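Local coordinates for YrdC-like domain-containing protein (PDB 3L7V), which is of uncertain function but adopts a YrdC-like fold, and may bind double-stranded RNA and take part in tRNA modification, at residues A[108-113]-A[250-255]; A[129-134]-A[240-245]; A[262-267]-A[282-287]. One frame throughout, in Å; residues are numbered along the deposited sequence.

Contact 1: residues A[108-113]-A[250-255]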
loop_
_atom_site.group_PDB
_atom_site.type_symbol
_atom_site.label_atom_id
_atom_site.label_comp_id
_atom_site.label_asym_id
_atom_site.label_seq_id
_atom_site.Cartn_x
_atom_site.Cartn_y
_atom_site.Cartn_z
ATOM N N GLN A 108 0.791 10.713 -11.261
ATOM C CA GLN A 108 1.316 10.944 -12.610
ATOM C C GLN A 108 1.775 9.617 -13.213
ATOM O O GLN A 108 2.414 8.802 -12.522
ATOM C CB GLN A 108 2.527 11.891 -12.581
ATOM C CG GLN A 108 2.247 13.313 -12.162
ATOM C CD GLN A 108 3.502 14.170 -12.128
ATOM O OE1 GLN A 108 4.437 13.968 -12.902
ATOM N NE2 GLN A 108 3.532 15.123 -11.214
ATOM N N LEU A 109 1.487 9.421 -14.499
ATOM C CA LEU A 109 1.740 8.147 -15.185
ATOM C C LEU A 109 2.271 8.354 -16.614
ATOM O O LEU A 109 2.026 9.399 -17.227
ATOM C CB LEU A 109 0.435 7.340 -15.261
ATOM C CG LEU A 109 0.011 6.302 -14.208
ATOM C CD1 LEU A 109 0.808 6.396 -12.944
ATOM C CD2 LEU A 109 -1.475 6.392 -13.910
ATOM N N THR A 110 3.005 7.369 -17.130
ATOM C CA THR A 110 3.258 7.246 -18.579
ATOM C C THR A 110 2.467 6.059 -19.145
ATOM O O THR A 110 1.924 5.253 -18.379
ATOM C CB THR A 110 4.744 7.022 -18.903
ATOM O OG1 THR A 110 5.188 5.799 -18.310
ATOM C CG2 THR A 110 5.597 8.173 -18.395
ATOM N N PRO A 111 2.392 5.933 -20.484
ATOM C CA PRO A 111 1.624 4.787 -20.991
ATOM C C PRO A 111 2.233 3.425 -20.625
ATOM O O PRO A 111 1.473 2.495 -20.372
ATOM C CB PRO A 111 1.602 5.019 -22.513
ATOM C CG PRO A 111 1.775 6.512 -22.667
ATOM C CD PRO A 111 2.732 6.888 -21.556
ATOM N N GLU A 112 3.559 3.301 -20.602
ATOM C CA GLU A 112 4.208 2.073 -20.115
ATOM C C GLU A 112 3.857 1.756 -18.638
ATOM O O GLU A 112 3.522 0.623 -18.298
ATOM C CB GLU A 112 5.731 2.156 -20.280
ATOM C CG GLU A 112 6.233 1.987 -21.713
ATOM C CD GLU A 112 7.686 2.442 -21.922
ATOM O OE1 GLU A 112 8.137 3.415 -21.265
ATOM O OE2 GLU A 112 8.376 1.826 -22.763
ATOM N N ILE A 113 3.944 2.754 -17.763
ATOM C CA ILE A 113 3.676 2.526 -16.341
ATOM C C ILE A 113 2.219 2.131 -16.136
ATOM O O ILE A 113 1.929 1.172 -15.401
ATOM C CB ILE A 113 4.040 3.751 -15.463
ATOM C CG1 ILE A 113 5.556 3.968 -15.462
ATOM C CG2 ILE A 113 3.554 3.541 -14.031
ATOM C CD1 ILE A 113 6.004 5.346 -15.057
ATOM N N ILE A 250 10.255 8.966 -14.201
ATOM C CA ILE A 250 11.170 8.426 -15.226
ATOM C C ILE A 250 10.598 8.651 -16.627
ATOM O O ILE A 250 9.376 8.764 -16.789
ATOM C CB ILE A 250 11.401 6.902 -15.057
ATOM C CG1 ILE A 250 10.074 6.151 -15.221
ATOM C CG2 ILE A 250 12.096 6.590 -13.712
ATOM C CD1 ILE A 250 10.190 4.641 -15.256
ATOM N N PRO A 251 11.475 8.720 -17.649
ATOM C CA PRO A 251 11.068 8.918 -19.050
ATOM C C PRO A 251 10.392 7.703 -19.675
ATOM O O PRO A 251 10.592 6.578 -19.204
ATOM C CB PRO A 251 12.403 9.165 -19.774
ATOM C CG PRO A 251 13.374 9.520 -18.717
ATOM C CD PRO A 251 12.934 8.792 -17.487
ATOM N N GLN A 252 9.603 7.945 -20.722
ATOM C CA GLN A 252 9.098 6.889 -21.600
ATOM C C GLN A 252 10.240 6.291 -22.393
ATOM O O GLN A 252 11.021 7.020 -22.990
ATOM C CB GLN A 252 8.081 7.445 -22.604
ATOM C CG GLN A 252 6.624 7.231 -22.254
ATOM C CD GLN A 252 6.112 5.838 -22.605
ATOM O OE1 GLN A 252 6.094 5.432 -23.770
ATOM N NE2 GLN A 252 5.669 5.113 -21.592
ATOM N N GLN A 253 10.315 4.964 -22.426
ATOM C CA GLN A 253 11.346 4.279 -23.203
ATOM C C GLN A 253 10.958 4.059 -24.677
ATOM O O GLN A 253 11.543 4.661 -25.568
ATOM C CB GLN A 253 11.761 2.956 -22.524
ATOM C CG GLN A 253 12.527 3.178 -21.213
ATOM C CD GLN A 253 12.937 1.894 -20.512
ATOM O OE1 GLN A 253 13.256 0.896 -21.155
ATOM N NE2 GLN A 253 12.936 1.919 -19.178
ATOM N N GLY A 254 9.982 3.194 -24.932
ATOM C CA GLY A 254 9.643 2.831 -26.299
ATOM C C GLY A 254 10.127 1.426 -26.599
ATOM O O GLY A 254 11.244 1.061 -26.239
ATOM N N ALA A 255 9.278 0.640 -27.248
ATOM C CA ALA A 255 9.552 -0.772 -27.522
ATOM C C ALA A 255 10.828 -1.041 -28.326
ATOM O O ALA A 255 11.344 -2.151 -28.310
ATOM C CB ALA A 255 8.356 -1.415 -28.205
HETATM O O HOH W 1 8.230 4.606 -18.494
#

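Contact 2: residues A[129-134]-A[240-245]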
loop_
_atom_site.group_PDB
_atom_site.type_symbol
_atom_site.label_atom_id
_atom_site.label_comp_id
_atom_site.label_asym_id
_atom_site.label_seq_id
_atom_site.Cartn_x
_atom_site.Cartn_y
_atom_site.Cartn_z
ATOM N N CYS A 129 4.274 0.925 -6.119
ATOM C CA CYS A 129 5.211 1.757 -6.880
ATOM C C CYS A 129 5.283 3.177 -6.331
ATOM O O CYS A 129 4.255 3.785 -6.011
ATOM C CB CYS A 129 4.848 1.820 -8.381
ATOM S SG CYS A 129 4.913 0.270 -9.367
ATOM N N ILE A 130 6.499 3.710 -6.261
ATOM C CA ILE A 130 6.738 5.075 -5.804
ATOM C C ILE A 130 6.558 6.049 -6.964
ATOM O O ILE A 130 7.345 6.031 -7.924
ATOM C CB ILE A 130 8.158 5.220 -5.216
ATOM C CG1 ILE A 130 8.360 4.214 -4.084
ATOM C CG2 ILE A 130 8.417 6.654 -4.718
ATOM C CD1 ILE A 130 9.672 4.375 -3.378
ATOM N N LEU A 131 5.522 6.891 -6.862
ATOM C CA LEU A 131 5.146 7.867 -7.900
ATOM C C LEU A 131 4.968 9.322 -7.373
ATOM O O LEU A 131 4.785 9.532 -6.180
ATOM C CB LEU A 131 3.855 7.398 -8.595
ATOM C CG LEU A 131 3.945 6.101 -9.417
ATOM C CD1 LEU A 131 2.562 5.500 -9.702
ATOM C CD2 LEU A 131 4.742 6.326 -10.722
ATOM N N PRO A 132 5.017 10.325 -8.271
ATOM C CA PRO A 132 4.669 11.713 -7.906
ATOM C C PRO A 132 3.158 11.953 -7.978
ATOM O O PRO A 132 2.470 11.233 -8.693
ATOM C CB PRO A 132 5.350 12.558 -8.998
ATOM C CG PRO A 132 6.075 11.562 -9.923
ATOM C CD PRO A 132 5.425 10.220 -9.684
ATOM N N TRP A 133 2.651 12.955 -7.266
ATOM C CA TRP A 133 1.226 13.336 -7.367
ATOM C C TRP A 133 0.966 14.275 -8.540
ATOM O O TRP A 133 1.808 15.113 -8.877
ATOM C CB TRP A 133 0.732 14.023 -6.079
ATOM C CG TRP A 133 0.523 13.099 -4.909
ATOM C CD1 TRP A 133 1.494 12.473 -4.170
ATOM C CD2 TRP A 133 -0.734 12.710 -4.331
ATOM N NE1 TRP A 133 0.915 11.712 -3.177
ATOM C CE2 TRP A 133 -0.447 11.845 -3.250
ATOM C CE3 TRP A 133 -2.073 13.008 -4.620
ATOM C CZ2 TRP A 133 -1.452 11.271 -2.463
ATOM C CZ3 TRP A 133 -3.068 12.436 -3.835
ATOM C CH2 TRP A 133 -2.749 11.580 -2.769
ATOM N N LYS A 134 -0.203 14.146 -9.154
ATOM C CA LYS A 134 -0.664 15.156 -10.112
ATOM C C LYS A 134 -0.866 16.497 -9.410
ATOM O O LYS A 134 -1.451 16.550 -8.328
ATOM C CB LYS A 134 -1.971 14.719 -10.765
ATOM C CG LYS A 134 -1.793 13.624 -11.783
ATOM C CD LYS A 134 -3.022 12.741 -11.830
ATOM C CE LYS A 134 -3.939 13.134 -12.960
ATOM N NZ LYS A 134 -3.324 12.706 -14.237
ATOM N N VAL A 240 8.640 -1.047 -6.215
ATOM C CA VAL A 240 9.387 -0.586 -7.409
ATOM C C VAL A 240 9.413 0.942 -7.504
ATOM O O VAL A 240 8.359 1.576 -7.526
ATOM C CB VAL A 240 8.782 -1.142 -8.731
ATOM C CG1 VAL A 240 9.546 -0.619 -9.949
ATOM C CG2 VAL A 240 8.796 -2.652 -8.740
ATOM N N SER A 241 10.603 1.538 -7.556
ATOM C CA SER A 241 10.706 2.989 -7.726
ATOM C C SER A 241 10.549 3.413 -9.195
ATOM O O SER A 241 11.266 2.923 -10.070
ATOM C CB SER A 241 12.042 3.504 -7.192
ATOM O OG SER A 241 12.098 4.918 -7.321
HETATM N N MSE A 242 9.625 4.341 -9.444
HETATM C CA MSE A 242 9.309 4.823 -10.786
HETATM C C MSE A 242 9.648 6.316 -10.953
HETATM O O MSE A 242 9.059 7.023 -11.781
HETATM C CB MSE A 242 7.820 4.569 -11.099
HETATM C CG MSE A 242 7.440 3.063 -11.240
HETATM SE SE MSE A 242 8.253 2.258 -12.848
HETATM C CE MSE A 242 7.289 0.542 -12.858
ATOM N N VAL A 243 10.644 6.769 -10.203
ATOM C CA VAL A 243 10.940 8.184 -10.054
ATOM C C VAL A 243 12.462 8.303 -10.049
ATOM O O VAL A 243 13.136 7.353 -9.682
ATOM C CB VAL A 243 10.339 8.676 -8.677
ATOM C CG1 VAL A 243 11.420 8.829 -7.600
ATOM C CG2 VAL A 243 9.528 9.932 -8.827
ATOM N N ASP A 244 13.029 9.439 -10.461
ATOM C CA ASP A 244 14.478 9.604 -10.290
ATOM C C ASP A 244 14.815 10.143 -8.888
ATOM O O ASP A 244 13.936 10.256 -8.030
ATOM C CB ASP A 244 15.095 10.475 -11.385
ATOM C CG ASP A 244 14.612 11.907 -11.332
ATOM O OD1 ASP A 244 14.440 12.506 -12.413
ATOM O OD2 ASP A 244 14.384 12.431 -10.219
ATOM N N LYS A 245 16.080 10.481 -8.657
ATOM C CA LYS A 245 16.526 10.816 -7.306
ATOM C C LYS A 245 15.928 12.117 -6.769
ATOM O O LYS A 245 15.933 12.352 -5.559
ATOM C CB LYS A 245 18.059 10.826 -7.208
ATOM C CG LYS A 245 18.745 11.901 -8.036
#

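Contact 3: residues A[262-267]-A[282-287]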
loop_
_atom_site.group_PDB
_atom_site.type_symbol
_atom_site.label_atom_id
_atom_site.label_comp_id
_atom_site.label_asym_id
_atom_site.label_seq_id
_atom_site.Cartn_x
_atom_site.Cartn_y
_atom_site.Cartn_z
ATOM N N PRO A 262 17.163 7.787 -16.685
ATOM C CA PRO A 262 16.803 6.942 -15.533
ATOM C C PRO A 262 15.749 5.884 -15.871
ATOM O O PRO A 262 15.049 6.022 -16.878
ATOM C CB PRO A 262 16.218 7.946 -14.520
ATOM C CG PRO A 262 16.614 9.307 -15.010
ATOM C CD PRO A 262 16.710 9.176 -16.498
ATOM N N CYS A 263 15.626 4.861 -15.025
ATOM C CA CYS A 263 14.765 3.711 -15.314
ATOM C C CYS A 263 14.140 3.111 -14.046
ATOM O O CYS A 263 14.538 3.461 -12.935
ATOM C CB CYS A 263 15.576 2.648 -16.068
ATOM S SG CYS A 263 16.986 1.983 -15.152
ATOM N N PRO A 264 13.153 2.201 -14.204
ATOM C CA PRO A 264 12.517 1.573 -13.029
ATOM C C PRO A 264 13.544 0.857 -12.146
ATOM O O PRO A 264 14.487 0.303 -12.708
ATOM C CB PRO A 264 11.582 0.527 -13.642
ATOM C CG PRO A 264 11.344 0.991 -15.074
ATOM C CD PRO A 264 12.552 1.775 -15.484
ATOM N N VAL A 265 13.363 0.849 -10.816
ATOM C CA VAL A 265 14.292 0.142 -9.913
ATOM C C VAL A 265 13.589 -0.697 -8.826
ATOM O O VAL A 265 12.834 -0.162 -8.020
ATOM C CB VAL A 265 15.234 1.128 -9.192
ATOM C CG1 VAL A 265 16.161 0.371 -8.217
ATOM C CG2 VAL A 265 16.043 1.977 -10.194
ATOM N N VAL A 266 13.851 -2.000 -8.778
ATOM C CA VAL A 266 13.289 -2.816 -7.706
ATOM C C VAL A 266 14.066 -2.553 -6.406
ATOM O O VAL A 266 15.255 -2.848 -6.335
ATOM C CB VAL A 266 13.303 -4.330 -8.060
ATOM C CG1 VAL A 266 12.837 -5.197 -6.860
ATOM C CG2 VAL A 266 12.463 -4.609 -9.312
ATOM N N ILE A 267 13.399 -1.990 -5.389
ATOM C CA ILE A 267 14.075 -1.646 -4.126
ATOM C C ILE A 267 13.761 -2.559 -2.916
ATOM O O ILE A 267 14.464 -2.521 -1.898
ATOM C CB ILE A 267 13.945 -0.116 -3.759
ATOM C CG1 ILE A 267 12.492 0.364 -3.765
ATOM C CG2 ILE A 267 14.757 0.753 -4.726
ATOM C CD1 ILE A 267 11.736 -0.009 -2.552
ATOM N N ASP A 282 9.116 -7.781 -19.998
ATOM C CA ASP A 282 8.196 -7.677 -21.135
ATOM C C ASP A 282 7.844 -6.235 -21.495
ATOM O O ASP A 282 7.528 -5.951 -22.641
ATOM C CB ASP A 282 6.908 -8.470 -20.886
ATOM C CG ASP A 282 7.120 -9.978 -20.988
ATOM O OD1 ASP A 282 8.053 -10.418 -21.697
ATOM O OD2 ASP A 282 6.346 -10.729 -20.357
ATOM N N GLN A 283 7.921 -5.324 -20.527
ATOM C CA GLN A 283 7.428 -3.959 -20.712
ATOM C C GLN A 283 8.538 -2.883 -20.853
ATOM O O GLN A 283 8.319 -1.812 -21.421
ATOM C CB GLN A 283 6.453 -3.622 -19.564
ATOM C CG GLN A 283 5.742 -2.281 -19.652
ATOM C CD GLN A 283 4.644 -2.253 -20.714
ATOM O OE1 GLN A 283 3.463 -2.363 -20.396
ATOM N NE2 GLN A 283 5.035 -2.104 -21.977
ATOM N N PHE A 284 9.726 -3.157 -20.336
ATOM C CA PHE A 284 10.828 -2.205 -20.447
ATOM C C PHE A 284 12.089 -2.940 -20.952
ATOM O O PHE A 284 12.392 -4.035 -20.490
ATOM C CB PHE A 284 11.152 -1.559 -19.082
ATOM C CG PHE A 284 9.973 -0.915 -18.381
ATOM C CD1 PHE A 284 9.759 0.465 -18.468
ATOM C CD2 PHE A 284 9.123 -1.672 -17.574
ATOM C CE1 PHE A 284 8.677 1.071 -17.793
ATOM C CE2 PHE A 284 8.052 -1.079 -16.907
ATOM C CZ PHE A 284 7.823 0.296 -17.022
ATOM N N ASN A 285 12.834 -2.342 -21.879
ATOM C CA ASN A 285 14.125 -2.921 -22.272
ATOM C C ASN A 285 15.246 -2.593 -21.282
ATOM O O ASN A 285 16.355 -3.131 -21.366
ATOM C CB ASN A 285 14.518 -2.486 -23.691
ATOM C CG ASN A 285 13.602 -3.086 -24.748
ATOM O OD1 ASN A 285 13.127 -4.204 -24.586
ATOM N ND2 ASN A 285 13.340 -2.342 -25.821
ATOM N N SER A 286 14.942 -1.716 -20.333
ATOM C CA SER A 286 15.944 -1.234 -19.406
ATOM C C SER A 286 15.399 -1.056 -17.978
ATOM O O SER A 286 14.516 -0.227 -17.758
ATOM C CB SER A 286 16.507 0.084 -19.946
ATOM O OG SER A 286 17.579 0.568 -19.169
ATOM N N TRP A 287 15.929 -1.839 -17.024
ATOM C CA TRP A 287 15.626 -1.692 -15.585
ATOM C C TRP A 287 16.736 -2.219 -14.633
ATOM O O TRP A 287 17.624 -2.968 -15.056
ATOM C CB TRP A 287 14.238 -2.285 -15.212
ATOM C CG TRP A 287 14.051 -3.807 -15.412
ATOM C CD1 TRP A 287 13.646 -4.443 -16.562
ATOM C CD2 TRP A 287 14.215 -4.841 -14.426
ATOM N NE1 TRP A 287 13.551 -5.800 -16.346
ATOM C CE2 TRP A 287 13.892 -6.068 -15.044
ATOM C CE3 TRP A 287 14.585 -4.848 -13.069
ATOM C CZ2 TRP A 287 13.962 -7.297 -14.360
ATOM C CZ3 TRP A 287 14.642 -6.071 -12.387
ATOM C CH2 TRP A 287 14.338 -7.274 -13.034
#

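Contact 1: residues A[108-113]-A[250-255]
Glu112, in the first turn of helix 111-123, is buried, and its carboxylate spans to the loop 250-255, where it takes two successive backbone N-H groups as hydrogen bonds. Gln253 N reaches OE1 of Glu112 at 2.9 Å, on the syn side and 23° out of the carboxylate plane. Gly254 N lies 3.0 Å from OE2 of Glu112, approaching from above that plane along a nearly straight bond (174° at the hydrogen). The chain is extended beyond CG (chi2 164°), which carries both oxygens across to the loop. Nearby, Ile113 CD1 rests 4.2 Å from Ile250 CG1. Thr110, the N-cap, accepts a weak bond at OG1 from Ile113 N (3.3 Å), and one water joins Thr110 OG1, Glu112 OE1 and Pro251 O. Gln252 is solvent-exposed yet lies closely along Thr110 and Pro111, its CG 3.8 Å from Thr110 CB. Its NE2 sits 3.0 Å from Glu112 N, two donors that form no hydrogen bond. The loose side is at exposed Pro251, whose ring points away from the helix segment and barely touches it. With two N-H donors and a water on its carboxylate, at the N-terminal end of a helix, Glu112 is probably held as an anion that pins the loop.

Contact 2: residues A[129-134]-A[240-245]
Cys129 and Val240 form one parallel bridge, and Ile130 and Ser241 the next, where strand 127-132 lies beside strand 239-241 in the mixed sheet of this YrdC-like fold; the paired ends run 17° apart.

Backbone bonds come first. Ile130 supplies both groups on its side: its N donates to Val240 O at 3.1 Å, and its O accepts from Met242 N at 3.2 Å. Together the two bonds bracket Ser241, the usual pattern of a parallel bridge, although Met242 itself lies just past the end of the regular strand. Cys129 CA also brings its hydrogen to Val240 O, 3.2 Å between CA and O, a close C-H...O contact.

Apolar contacts follow, mostly on the face that helix 111-123 covers. Here Cys129 SG lies 4.2 Å from Val240 CB, and Leu131 runs alongside selenomethionine Met242, both pointing the same way, with Leu131 CD2 3.6 Å from Met242 CB. The bend of Met242 at chi2 (-68°) leads its selenium away from Leu131. Tyr117 packs on Cys129 and Leu131, while Ile113 and Phe116 meet Met242, which covers this side. On the other face, Ile130 and Ser241 are partly exposed, and Thr158 of the adjoining antiparallel strand 158-163 touches Ile130.

Where the strands end, the side chains of Pro132 and Val243 point in opposite senses as they pass, with Pro132 CG 4.0 Å from Val243 CG2.

Contact 3: residues A[262-267]-A[282-287]
Ser286 O takes a hydrogen bond from Gln253 NE2 and rests against two carbons, Cys263 CB at 3.5 Å and Pro264 CD at 3.6 Å. The site belongs to the beta-alpha-beta unit made of strand 265-268, helix 273-283 and strand 288-289: residues 262-267 lead into its first strand, and residues 282-287 run from the helix end towards its last. The two segments meet by van der Waals contact, with no hydrogen bond between them; the strands pair just beyond, where Pro264 and Val266 bond to the backbone of Asn288.

Pro264 touches both the Phe284 ring and the CB of Trp287. Its CG sits over the centre of one face of the Phe284 ring, 3.8 Å from the centroid and 13° off the normal, a CH-pi contact. Its CB lies 4.2 Å from Trp287 CB, and Pro264 O is also close to that carbon, at 3.6 Å. Next to it Cys263 SG approaches Trp287 CA to 3.9 Å.

The indole of Trp287 points the same way as Val266, onto the helix, where Met277, Leu280 and Ser281 meet it; chi1 of 63°, with CG between the backbone N and carbonyl carbon, sets this course. Leu280 touches Val266 too, so strand, loop and helix meet at one apolar patch. At its far end Val266 CG2 meets the six-membered part of the indole obliquely, 4.0 Å from CZ3.

The three contacts cluster on the same side of the chain's centre. Contact 2 lies about 12 Å, centre to centre, from each of the others, and the centres of contacts 1 and 3 are about 10 Å apart. Along the chain, contact 2 falls between the two segments of contact 1, and contact 3 follows both. Contacts 2 and 3 share the sheet: strand 239-241 lies between strands 127-132 and 265-268, and Ser241 N probably bonds to Val265 O. The loop of contact 1 leaves strand 239-241 and touches helix 111-123, which leads to strand 127-132. Its Gln253 reaches Ser286 of contact 3, so the beta-alpha-beta unit 265-289 is tied to the rest of the fold by both sheet and loop.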